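Local structure of MGS-M4 (Unidentified, 4Q3M) at residues Pro154-Thr164 with Asn178-Met188; Leu104-Asp112 with Phe266-Tyr274. The protein probably reduces carbonyl compounds with a nicotinamide cofactor, as an aldo-keto reductase whose natural substrate is unknown. One frame throughout, in Å; residues are numbered along the deposited sequence.

Contact 1 (Pro154-Thr164 with Asn178-Met188); sequences PMVNQVETHVT and NIQLEAYAPLM. With SO4 (sulfate ion), chain G.
The ring of Y184 lies with one face over the backbone and CB of E160. E160 CB stands 4.2 Å from the ring centroid, a CH-pi contact. CG of Y184 sits between its own backbone N and carbonyl carbon (chi1 77°), which swings the ring toward strand 156-160. Its OH is hydrogen-bonded to N137. On the same side of the sheet Q158 NE2 gives a hydrogen bond of 2.9 Å to E182 OE1. The donor comes from above the carboxylate plane, and the amide and carboxylate planes are 88° apart. Q158 NE2 also bonds D43, so two acceptors hold this buried amide. Beyond the strand ends, M188 CG packs 3.5 Å from H162 CG, over one face of the imidazole. H162 NE2 donates to E160 OE2 at 2.9 Å, on the anti lone pair. E160 OE2 also accepts from I265 N; OE1 salt-bridges K264. The strands run parallel in register, V156 beside Q180 through E160 beside Y184. E182 N to N157 O, 2.9 Å, is nearly straight at the proton (177°). On the other face V159 CG2 meets L181 CD1 at 4.0 Å. L187 N binds a sulfate, probably from the crystallisation liquor. Strands 156-160 and 180-184 are neighbours in the TIM barrel, joined through helix 168-176 as a beta-alpha-beta unit. L104 of strand 102-105 packs against Q158 and E182, and helix 140-149 lies against N157 and I179.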
loop_
_atom_site.group_PDB
_atom_site.type_symbol
_atom_site.label_atom_id
_atom_site.label_comp_id
_atom_site.label_asym_id
_atom_site.label_seq_id
_atom_site.Cartn_x
_atom_site.Cartn_y
_atom_site.Cartn_z
ATOM N N PRO A 154 -4.810 -18.957 -9.206
ATOM C CA PRO A 154 -5.598 -18.312 -8.149
ATOM C C PRO A 154 -6.996 -17.936 -8.623
ATOM O O PRO A 154 -7.164 -17.489 -9.757
ATOM C CB PRO A 154 -4.779 -17.063 -7.816
ATOM C CG PRO A 154 -3.383 -17.440 -8.156
ATOM C CD PRO A 154 -3.487 -18.326 -9.365
ATOM N N MET A 155 -7.986 -18.116 -7.756
ATOM C CA MET A 155 -9.374 -17.889 -8.133
ATOM C C MET A 155 -9.955 -16.664 -7.438
ATOM O O MET A 155 -10.857 -16.013 -7.966
ATOM C CB MET A 155 -10.215 -19.127 -7.808
ATOM C CG MET A 155 -9.628 -20.424 -8.345
ATOM S SD MET A 155 -10.553 -21.886 -7.843
ATOM C CE MET A 155 -9.538 -23.184 -8.545
ATOM N N VAL A 156 -9.438 -16.354 -6.253
ATOM C CA VAL A 156 -9.953 -15.246 -5.454
ATOM C C VAL A 156 -8.827 -14.455 -4.790
ATOM O O VAL A 156 -7.881 -15.036 -4.257
ATOM C CB VAL A 156 -10.930 -15.749 -4.359
ATOM C CG1 VAL A 156 -11.289 -14.630 -3.388
ATOM C CG2 VAL A 156 -12.188 -16.338 -4.985
ATOM N N ASN A 157 -8.927 -13.129 -4.837
ATOM C CA ASN A 157 -8.025 -12.261 -4.090
ATOM C C ASN A 157 -8.810 -11.332 -3.168
ATOM O O ASN A 157 -9.386 -10.340 -3.617
ATOM C CB ASN A 157 -7.146 -11.444 -5.041
ATOM C CG ASN A 157 -6.087 -10.637 -4.309
ATOM O OD1 ASN A 157 -5.746 -10.930 -3.162
ATOM N ND2 ASN A 157 -5.560 -9.613 -4.971
ATOM N N GLN A 158 -8.840 -11.657 -1.880
ATOM C CA GLN A 158 -9.579 -10.851 -0.914
ATOM C C GLN A 158 -8.723 -9.715 -0.362
ATOM O O GLN A 158 -7.768 -9.948 0.378
ATOM C CB GLN A 158 -10.098 -11.718 0.236
ATOM C CG GLN A 158 -10.916 -10.938 1.254
ATOM C CD GLN A 158 -11.370 -11.786 2.424
ATOM O OE1 GLN A 158 -11.153 -11.430 3.582
ATOM N NE2 GLN A 158 -12.011 -12.912 2.130
ATOM N N VAL A 159 -9.073 -8.485 -0.724
ATOM C CA VAL A 159 -8.313 -7.318 -0.288
ATOM C C VAL A 159 -9.218 -6.204 0.226
ATOM O O VAL A 159 -10.408 -6.157 -0.093
ATOM C CB VAL A 159 -7.440 -6.755 -1.427
ATOM C CG1 VAL A 159 -6.318 -7.725 -1.774
ATOM C CG2 VAL A 159 -8.293 -6.450 -2.650
ATOM N N GLU A 160 -8.642 -5.312 1.027
ATOM C CA GLU A 160 -9.356 -4.145 1.530
ATOM C C GLU A 160 -9.834 -3.274 0.378
ATOM O O GLU A 160 -9.029 -2.718 -0.368
ATOM C CB GLU A 160 -8.466 -3.327 2.467
ATOM C CG GLU A 160 -9.056 -1.980 2.854
ATOM C CD GLU A 160 -8.026 -1.040 3.448
ATOM O OE1 GLU A 160 -6.928 -1.510 3.811
ATOM O OE2 GLU A 160 -8.313 0.173 3.542
ATOM N N THR A 161 -11.149 -3.164 0.231
ATOM C CA THR A 161 -11.728 -2.383 -0.853
ATOM C C THR A 161 -13.007 -1.685 -0.405
ATOM O O THR A 161 -13.959 -2.330 0.037
ATOM C CB THR A 161 -12.032 -3.261 -2.082
ATOM O OG1 THR A 161 -10.859 -3.994 -2.455
ATOM C CG2 THR A 161 -12.482 -2.402 -3.253
ATOM N N HIS A 162 -13.014 -0.362 -0.516
ATOM C CA HIS A 162 -14.182 0.438 -0.180
ATOM C C HIS A 162 -14.167 1.742 -0.971
ATOM O O HIS A 162 -13.322 1.935 -1.842
ATOM C CB HIS A 162 -14.237 0.712 1.324
ATOM C CG HIS A 162 -12.904 1.017 1.932
ATOM N ND1 HIS A 162 -12.218 2.186 1.679
ATOM C CD2 HIS A 162 -12.130 0.304 2.784
ATOM C CE1 HIS A 162 -11.080 2.178 2.349
ATOM N NE2 HIS A 162 -11.001 1.048 3.028
ATOM N N VAL A 163 -15.099 2.639 -0.662
ATOM C CA VAL A 163 -15.293 3.839 -1.469
ATOM C C VAL A 163 -14.133 4.834 -1.386
ATOM O O VAL A 163 -14.008 5.713 -2.238
ATOM C CB VAL A 163 -16.595 4.562 -1.077
ATOM C CG1 VAL A 163 -17.800 3.678 -1.369
ATOM C CG2 VAL A 163 -16.559 4.965 0.387
ATOM N N THR A 164 -13.280 4.701 -0.375
ATOM C CA THR A 164 -12.120 5.581 -0.257
ATOM C C THR A 164 -10.846 4.891 -0.744
ATOM O O THR A 164 -9.832 5.545 -0.990
ATOM C CB THR A 164 -11.918 6.071 1.191
ATOM O OG1 THR A 164 -11.992 4.961 2.092
ATOM C CG2 THR A 164 -12.992 7.082 1.562
ATOM N N ASN A 178 -8.305 -13.406 -14.642
ATOM C CA ASN A 178 -9.394 -14.278 -14.206
ATOM C C ASN A 178 -9.387 -14.551 -12.705
ATOM O O ASN A 178 -9.640 -15.673 -12.264
ATOM C CB ASN A 178 -9.345 -15.601 -14.972
ATOM C CG ASN A 178 -9.100 -15.402 -16.453
ATOM O OD1 ASN A 178 -9.989 -14.975 -17.190
ATOM N ND2 ASN A 178 -7.887 -15.711 -16.898
ATOM N N ILE A 179 -9.094 -13.517 -11.926
ATOM C CA ILE A 179 -9.115 -13.617 -10.474
ATOM C C ILE A 179 -10.278 -12.807 -9.912
ATOM O O ILE A 179 -10.394 -11.611 -10.179
ATOM C CB ILE A 179 -7.797 -13.123 -9.850
ATOM C CG1 ILE A 179 -6.613 -13.917 -10.405
ATOM C CG2 ILE A 179 -7.853 -13.223 -8.333
ATOM C CD1 ILE A 179 -5.267 -13.446 -9.896
ATOM N N GLN A 180 -11.143 -13.461 -9.145
ATOM C CA GLN A 180 -12.276 -12.774 -8.542
ATOM C C GLN A 180 -11.830 -11.949 -7.346
ATOM O O GLN A 180 -11.440 -12.495 -6.315
ATOM C CB GLN A 180 -13.356 -13.769 -8.116
ATOM C CG GLN A 180 -14.515 -13.128 -7.365
ATOM C CD GLN A 180 -15.300 -12.153 -8.223
ATOM O OE1 GLN A 180 -15.590 -12.428 -9.386
ATOM N NE2 GLN A 180 -15.644 -11.006 -7.650
ATOM N N LEU A 181 -11.883 -10.629 -7.487
ATOM C CA LEU A 181 -11.532 -9.747 -6.386
ATOM C C LEU A 181 -12.635 -9.754 -5.337
ATOM O O LEU A 181 -13.816 -9.615 -5.659
ATOM C CB LEU A 181 -11.279 -8.323 -6.886
ATOM C CG LEU A 181 -10.629 -7.377 -5.874
ATOM C CD1 LEU A 181 -9.466 -6.633 -6.508
ATOM C CD2 LEU A 181 -11.651 -6.398 -5.319
ATOM N N GLU A 182 -12.241 -9.931 -4.082
ATOM C CA GLU A 182 -13.183 -9.930 -2.974
ATOM C C GLU A 182 -12.856 -8.781 -2.030
ATOM O O GLU A 182 -11.693 -8.553 -1.696
ATOM C CB GLU A 182 -13.149 -11.268 -2.235
ATOM C CG GLU A 182 -14.234 -11.431 -1.185
ATOM C CD GLU A 182 -14.181 -12.782 -0.499
ATOM O OE1 GLU A 182 -13.112 -13.429 -0.539
ATOM O OE2 GLU A 182 -15.207 -13.200 0.077
ATOM N N ALA A 183 -13.881 -8.054 -1.605
ATOM C CA ALA A 183 -13.677 -6.871 -0.782
ATOM C C ALA A 183 -13.987 -7.130 0.685
ATOM O O ALA A 183 -15.123 -7.443 1.038
ATOM C CB ALA A 183 -14.531 -5.722 -1.298
ATOM N N TYR A 184 -12.974 -7.007 1.539
ATOM C CA TYR A 184 -13.222 -6.981 2.973
ATOM C C TYR A 184 -13.109 -5.538 3.446
ATOM O O TYR A 184 -12.607 -4.680 2.717
ATOM C CB TYR A 184 -12.268 -7.913 3.740
ATOM C CG TYR A 184 -10.849 -7.416 3.959
ATOM C CD1 TYR A 184 -10.549 -6.525 4.986
ATOM C CD2 TYR A 184 -9.803 -7.880 3.172
ATOM C CE1 TYR A 184 -9.257 -6.085 5.198
ATOM C CE2 TYR A 184 -8.505 -7.447 3.380
ATOM C CZ TYR A 184 -8.238 -6.549 4.393
ATOM O OH TYR A 184 -6.947 -6.115 4.603
ATOM N N ALA A 185 -13.575 -5.285 4.665
ATOM C CA ALA A 185 -13.772 -3.928 5.170
ATOM C C ALA A 185 -14.525 -3.040 4.172
ATOM O O ALA A 185 -14.061 -1.946 3.845
ATOM C CB ALA A 185 -12.431 -3.297 5.527
ATOM N N PRO A 186 -15.695 -3.497 3.689
ATOM C CA PRO A 186 -16.403 -2.676 2.703
ATOM C C PRO A 186 -17.043 -1.444 3.334
ATOM O O PRO A 186 -17.374 -0.491 2.627
ATOM C CB PRO A 186 -17.467 -3.626 2.162
ATOM C CG PRO A 186 -17.763 -4.523 3.303
ATOM C CD PRO A 186 -16.465 -4.706 4.042
ATOM N N LEU A 187 -17.217 -1.473 4.651
ATOM C CA LEU A 187 -17.749 -0.328 5.379
ATOM C C LEU A 187 -16.622 0.414 6.091
ATOM O O LEU A 187 -16.852 1.102 7.086
ATOM C CB LEU A 187 -18.815 -0.773 6.382
ATOM C CG LEU A 187 -20.022 -1.509 5.798
ATOM C CD1 LEU A 187 -21.099 -1.709 6.854
ATOM C CD2 LEU A 187 -20.575 -0.765 4.590
ATOM N N MET A 188 -15.408 0.252 5.570
ATOM C CA MET A 188 -14.205 0.901 6.094
ATOM C C MET A 188 -13.891 0.516 7.540
ATOM O O MET A 188 -13.176 1.238 8.235
ATOM C CB MET A 188 -14.323 2.425 5.977
ATOM C CG MET A 188 -14.292 2.939 4.546
ATOM S SD MET A 188 -14.320 4.739 4.437
ATOM C CE MET A 188 -12.811 5.155 5.307
HETATM S S SO4 G . -16.672 -3.796 7.672
HETATM O O1 SO4 G . -17.085 -3.419 9.021
HETATM O O2 SO4 G . -15.668 -4.852 7.746
HETATM O O3 SO4 G . -17.831 -4.280 6.929
HETATM O O4 SO4 G . -16.108 -2.631 6.995
HETATM O O HOH W 1 -11.701 -16.669 -10.208
#

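Contact 2 (Leu104-Asp112 with Phe266-Tyr274)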
loop_
_atom_site.group_PDB
_atom_site.type_symbol
_atom_site.label_atom_id
_atom_site.label_comp_id
_atom_site.label_asym_id
_atom_site.label_seq_id
_atom_site.Cartn_x
_atom_site.Cartn_y
_atom_site.Cartn_z
ATOM N N LEU A 104 -8.013 -19.440 1.633
ATOM C CA LEU A 104 -7.171 -18.318 1.229
ATOM C C LEU A 104 -5.876 -18.223 2.029
ATOM O O LEU A 104 -5.833 -18.576 3.208
ATOM C CB LEU A 104 -7.940 -17.001 1.370
ATOM C CG LEU A 104 -9.282 -16.853 0.651
ATOM C CD1 LEU A 104 -9.923 -15.519 1.006
ATOM C CD2 LEU A 104 -9.108 -16.978 -0.851
ATOM N N ILE A 105 -4.824 -17.741 1.374
ATOM C CA ILE A 105 -3.614 -17.324 2.070
ATOM C C ILE A 105 -3.860 -15.921 2.612
ATOM O O ILE A 105 -4.119 -14.994 1.846
ATOM C CB ILE A 105 -2.379 -17.332 1.150
ATOM C CG1 ILE A 105 -2.212 -18.702 0.487
ATOM C CG2 ILE A 105 -1.129 -16.958 1.933
ATOM C CD1 ILE A 105 -1.023 -18.792 -0.448
ATOM N N HIS A 106 -3.788 -15.772 3.931
ATOM C CA HIS A 106 -4.230 -14.546 4.591
ATOM C C HIS A 106 -3.359 -13.334 4.254
ATOM O O HIS A 106 -3.875 -12.259 3.952
ATOM C CB HIS A 106 -4.267 -14.753 6.107
ATOM C CG HIS A 106 -5.288 -13.911 6.807
ATOM N ND1 HIS A 106 -5.923 -14.319 7.961
ATOM C CD2 HIS A 106 -5.787 -12.686 6.515
ATOM C CE1 HIS A 106 -6.768 -13.381 8.350
ATOM N NE2 HIS A 106 -6.705 -12.380 7.491
ATOM N N TRP A 107 -2.043 -13.513 4.310
ATOM C CA TRP A 107 -1.110 -12.431 4.006
ATOM C C TRP A 107 0.076 -12.928 3.183
ATOM O O TRP A 107 0.370 -14.123 3.160
ATOM C CB TRP A 107 -0.598 -11.777 5.292
ATOM C CG TRP A 107 -1.652 -11.093 6.111
ATOM C CD1 TRP A 107 -2.414 -11.651 7.096
ATOM C CD2 TRP A 107 -2.043 -9.716 6.033
ATOM N NE1 TRP A 107 -3.263 -10.710 7.629
ATOM C CE2 TRP A 107 -3.054 -9.514 6.995
ATOM C CE3 TRP A 107 -1.638 -8.636 5.243
ATOM C CZ2 TRP A 107 -3.668 -8.277 7.184
ATOM C CZ3 TRP A 107 -2.249 -7.409 5.433
ATOM C CH2 TRP A 107 -3.253 -7.239 6.396
ATOM N N PHE A 108 0.757 -12.004 2.515
ATOM C CA PHE A 108 1.974 -12.335 1.783
ATOM C C PHE A 108 3.172 -12.355 2.727
ATOM O O PHE A 108 3.414 -11.396 3.458
ATOM C CB PHE A 108 2.211 -11.342 0.644
ATOM C CG PHE A 108 3.441 -11.634 -0.168
ATOM C CD1 PHE A 108 3.425 -12.613 -1.147
ATOM C CD2 PHE A 108 4.612 -10.923 0.044
ATOM C CE1 PHE A 108 4.555 -12.882 -1.897
ATOM C CE2 PHE A 108 5.744 -11.188 -0.702
ATOM C CZ PHE A 108 5.716 -12.167 -1.675
ATOM N N LYS A 109 3.915 -13.458 2.710
ATOM C CA LYS A 109 5.073 -13.617 3.582
ATOM C C LYS A 109 6.281 -14.124 2.803
ATOM O O LYS A 109 6.990 -15.021 3.257
ATOM C CB LYS A 109 4.750 -14.576 4.731
ATOM C CG LYS A 109 3.611 -14.120 5.630
ATOM C CD LYS A 109 4.037 -12.976 6.538
ATOM C CE LYS A 109 5.100 -13.428 7.528
ATOM N NZ LYS A 109 5.425 -12.368 8.521
ATOM N N GLY A 110 6.511 -13.545 1.629
ATOM C CA GLY A 110 7.593 -13.981 0.766
ATOM C C GLY A 110 7.088 -14.897 -0.333
ATOM O O GLY A 110 6.103 -15.611 -0.149
ATOM N N TYR A 111 7.763 -14.876 -1.478
ATOM C CA TYR A 111 7.345 -15.674 -2.626
ATOM C C TYR A 111 7.435 -17.170 -2.346
ATOM O O TYR A 111 6.512 -17.923 -2.660
ATOM C CB TYR A 111 8.188 -15.331 -3.857
ATOM C CG TYR A 111 8.003 -13.917 -4.359
ATOM C CD1 TYR A 111 6.758 -13.466 -4.777
ATOM C CD2 TYR A 111 9.076 -13.038 -4.428
ATOM C CE1 TYR A 111 6.584 -12.175 -5.239
ATOM C CE2 TYR A 111 8.912 -11.746 -4.891
ATOM C CZ TYR A 111 7.664 -11.320 -5.295
ATOM O OH TYR A 111 7.496 -10.035 -5.756
ATOM N N ASP A 112 8.548 -17.595 -1.756
ATOM C CA ASP A 112 8.775 -19.008 -1.475
ATOM C C ASP A 112 7.743 -19.554 -0.493
ATOM O O ASP A 112 7.246 -20.667 -0.662
ATOM C CB ASP A 112 10.186 -19.229 -0.929
ATOM C CG ASP A 112 10.517 -20.698 -0.754
ATOM O OD1 ASP A 112 10.983 -21.324 -1.729
ATOM O OD2 ASP A 112 10.312 -21.227 0.359
ATOM N N PHE A 266 -5.562 -0.736 6.269
ATOM C CA PHE A 266 -4.844 -1.865 6.847
ATOM C C PHE A 266 -3.401 -1.975 6.359
ATOM O O PHE A 266 -2.976 -1.236 5.468
ATOM C CB PHE A 266 -5.600 -3.163 6.561
ATOM C CG PHE A 266 -6.936 -3.237 7.241
ATOM C CD1 PHE A 266 -7.033 -3.649 8.561
ATOM C CD2 PHE A 266 -8.092 -2.880 6.569
ATOM C CE1 PHE A 266 -8.261 -3.713 9.194
ATOM C CE2 PHE A 266 -9.322 -2.941 7.197
ATOM C CZ PHE A 266 -9.407 -3.358 8.511
ATOM N N THR A 267 -2.666 -2.906 6.961
ATOM C CA THR A 267 -1.231 -3.080 6.738
ATOM C C THR A 267 -0.841 -3.126 5.262
ATOM O O THR A 267 -1.484 -3.802 4.461
ATOM C CB THR A 267 -0.728 -4.371 7.413
ATOM O OG1 THR A 267 -1.189 -4.414 8.769
ATOM C CG2 THR A 267 0.794 -4.439 7.390
ATOM N N GLU A 268 0.213 -2.390 4.917
ATOM C CA GLU A 268 0.732 -2.369 3.555
ATOM C C GLU A 268 1.170 -3.772 3.143
ATOM O O GLU A 268 1.719 -4.519 3.955
ATOM C CB GLU A 268 1.893 -1.376 3.440
ATOM C CG GLU A 268 2.134 -0.837 2.036
ATOM C CD GLU A 268 2.883 -1.812 1.149
ATOM O OE1 GLU A 268 3.759 -2.535 1.667
ATOM O OE2 GLU A 268 2.593 -1.856 -0.066
ATOM N N PHE A 269 0.918 -4.117 1.884
ATOM C CA PHE A 269 1.104 -5.475 1.370
ATOM C C PHE A 269 2.466 -6.095 1.684
ATOM O O PHE A 269 2.561 -7.295 1.946
ATOM C CB PHE A 269 0.892 -5.492 -0.147
ATOM C CG PHE A 269 -0.464 -5.009 -0.582
ATOM C CD1 PHE A 269 -1.527 -5.892 -0.694
ATOM C CD2 PHE A 269 -0.671 -3.676 -0.897
ATOM C CE1 PHE A 269 -2.773 -5.452 -1.100
ATOM C CE2 PHE A 269 -1.915 -3.229 -1.304
ATOM C CZ PHE A 269 -2.967 -4.118 -1.406
ATOM N N ASP A 270 3.516 -5.280 1.658
ATOM C CA ASP A 270 4.877 -5.794 1.790
ATOM C C ASP A 270 5.556 -5.408 3.102
ATOM O O ASP A 270 6.784 -5.399 3.187
ATOM C CB ASP A 270 5.731 -5.315 0.615
ATOM C CG ASP A 270 5.470 -6.102 -0.654
ATOM O OD1 ASP A 270 5.491 -7.350 -0.592
ATOM O OD2 ASP A 270 5.243 -5.474 -1.709
ATOM N N ASN A 271 4.764 -5.096 4.123
ATOM C CA ASN A 271 5.319 -4.725 5.420
ATOM C C ASN A 271 4.681 -5.493 6.572
ATOM O O ASN A 271 4.414 -4.930 7.634
ATOM C CB ASN A 271 5.166 -3.221 5.651
ATOM C CG ASN A 271 6.094 -2.400 4.780
ATOM O OD1 ASN A 271 7.176 -2.002 5.211
ATOM N ND2 ASN A 271 5.678 -2.146 3.543
ATOM N N VAL A 272 4.447 -6.785 6.358
ATOM C CA VAL A 272 3.815 -7.627 7.365
ATOM C C VAL A 272 4.843 -8.450 8.137
ATOM O O VAL A 272 5.443 -9.378 7.595
ATOM C CB VAL A 272 2.787 -8.580 6.731
ATOM C CG1 VAL A 272 2.128 -9.438 7.800
ATOM C CG2 VAL A 272 1.745 -7.791 5.953
ATOM N N ASP A 273 5.038 -8.104 9.406
ATOM C CA ASP A 273 5.983 -8.821 10.255
ATOM C C ASP A 273 5.277 -9.886 11.091
ATOM O O ASP A 273 5.899 -10.854 11.528
ATOM C CB ASP A 273 6.731 -7.847 11.169
ATOM C CG ASP A 273 7.619 -6.889 10.397
ATOM O OD1 ASP A 273 8.077 -7.256 9.294
ATOM O OD2 ASP A 273 7.861 -5.769 10.894
ATOM N N TYR A 274 3.979 -9.703 11.307
ATOM C CA TYR A 274 3.199 -10.652 12.092
ATOM C C TYR A 274 2.771 -11.852 11.254
ATOM O O TYR A 274 2.804 -11.814 10.023
ATOM C CB TYR A 274 1.971 -9.966 12.703
ATOM C CG TYR A 274 1.096 -9.231 11.709
ATOM C CD1 TYR A 274 0.126 -9.903 10.974
ATOM C CD2 TYR A 274 1.230 -7.861 11.518
ATOM C CE1 TYR A 274 -0.679 -9.232 10.070
ATOM C CE2 TYR A 274 0.429 -7.182 10.617
ATOM C CZ TYR A 274 -0.522 -7.872 9.896
ATOM O OH TYR A 274 -1.321 -7.201 8.998
ATOM O OXT TYR A 274 2.381 -12.891 11.789
HETATM O O HOH W 2 0.302 -9.047 2.355
HETATM O O HOH W 3 4.259 -8.445 3.595
#
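K109 NZ is gripped by two backbone carbonyls of the chain end, V272 O and Y274 O, each at 3.1 Å. It sits above both carbonyl planes. Bends at chi2 (-74°) and chi3 (-65°) curl the lysine round to reach them. Y274 O also accepts from N76 ND2. Below the lysine, the edge of the Y274 ring points at the face of W107. The pair is T-shaped, with planes at 86° and the centroid of the Y274 ring 5.3 Å from that of the W107 five-membered ring. Y274 OH lies over the same indole, toward its rim. This hydroxyl shares a hydrogen bond of 2.8 Å with T267 OG1. V272 CG2 approaches W107 CE3 obliquely, at 3.6 Å. With W107 cut back to an alanine here, the Y274 edge and V272 CG2 would probably lose the surface they pack on, and the chain end could shift. Two waters join the backbones. One accepts from F108 N and donates to F269 O. The other donates to F108 O and F269 O and accepts from V272 N. D273 turns away to a salt bridge with R257 of the second subunit. Y274 OXT is 4.5 Å from K109 NZ, beyond a salt bridge. The ammonium group is thus held mainly by carbonyl dipoles, and the nearby terminal carboxylate probably adds a weaker, longer-range attraction.

The centres of the two contacts lie about 15 Å apart, and both reach the same eight-stranded parallel sheet of the TIM barrel. Along the chain the order is 104-112, 154-164, 178-188, 266-274, so contact 1 falls between the two halves of contact 2. Contact 1 pairs two adjacent barrel strands near the centre of the chain. Contact 2 lies farther out, where the C-terminal tail meets the loop after strand 102-105. The two also touch directly. E160 OE1 probably accepts a hydrogen bond from F266 N, and the F266 ring packs on Y184 and A185. The tail is therefore fastened both to the barrel strands and to a loop beyond them.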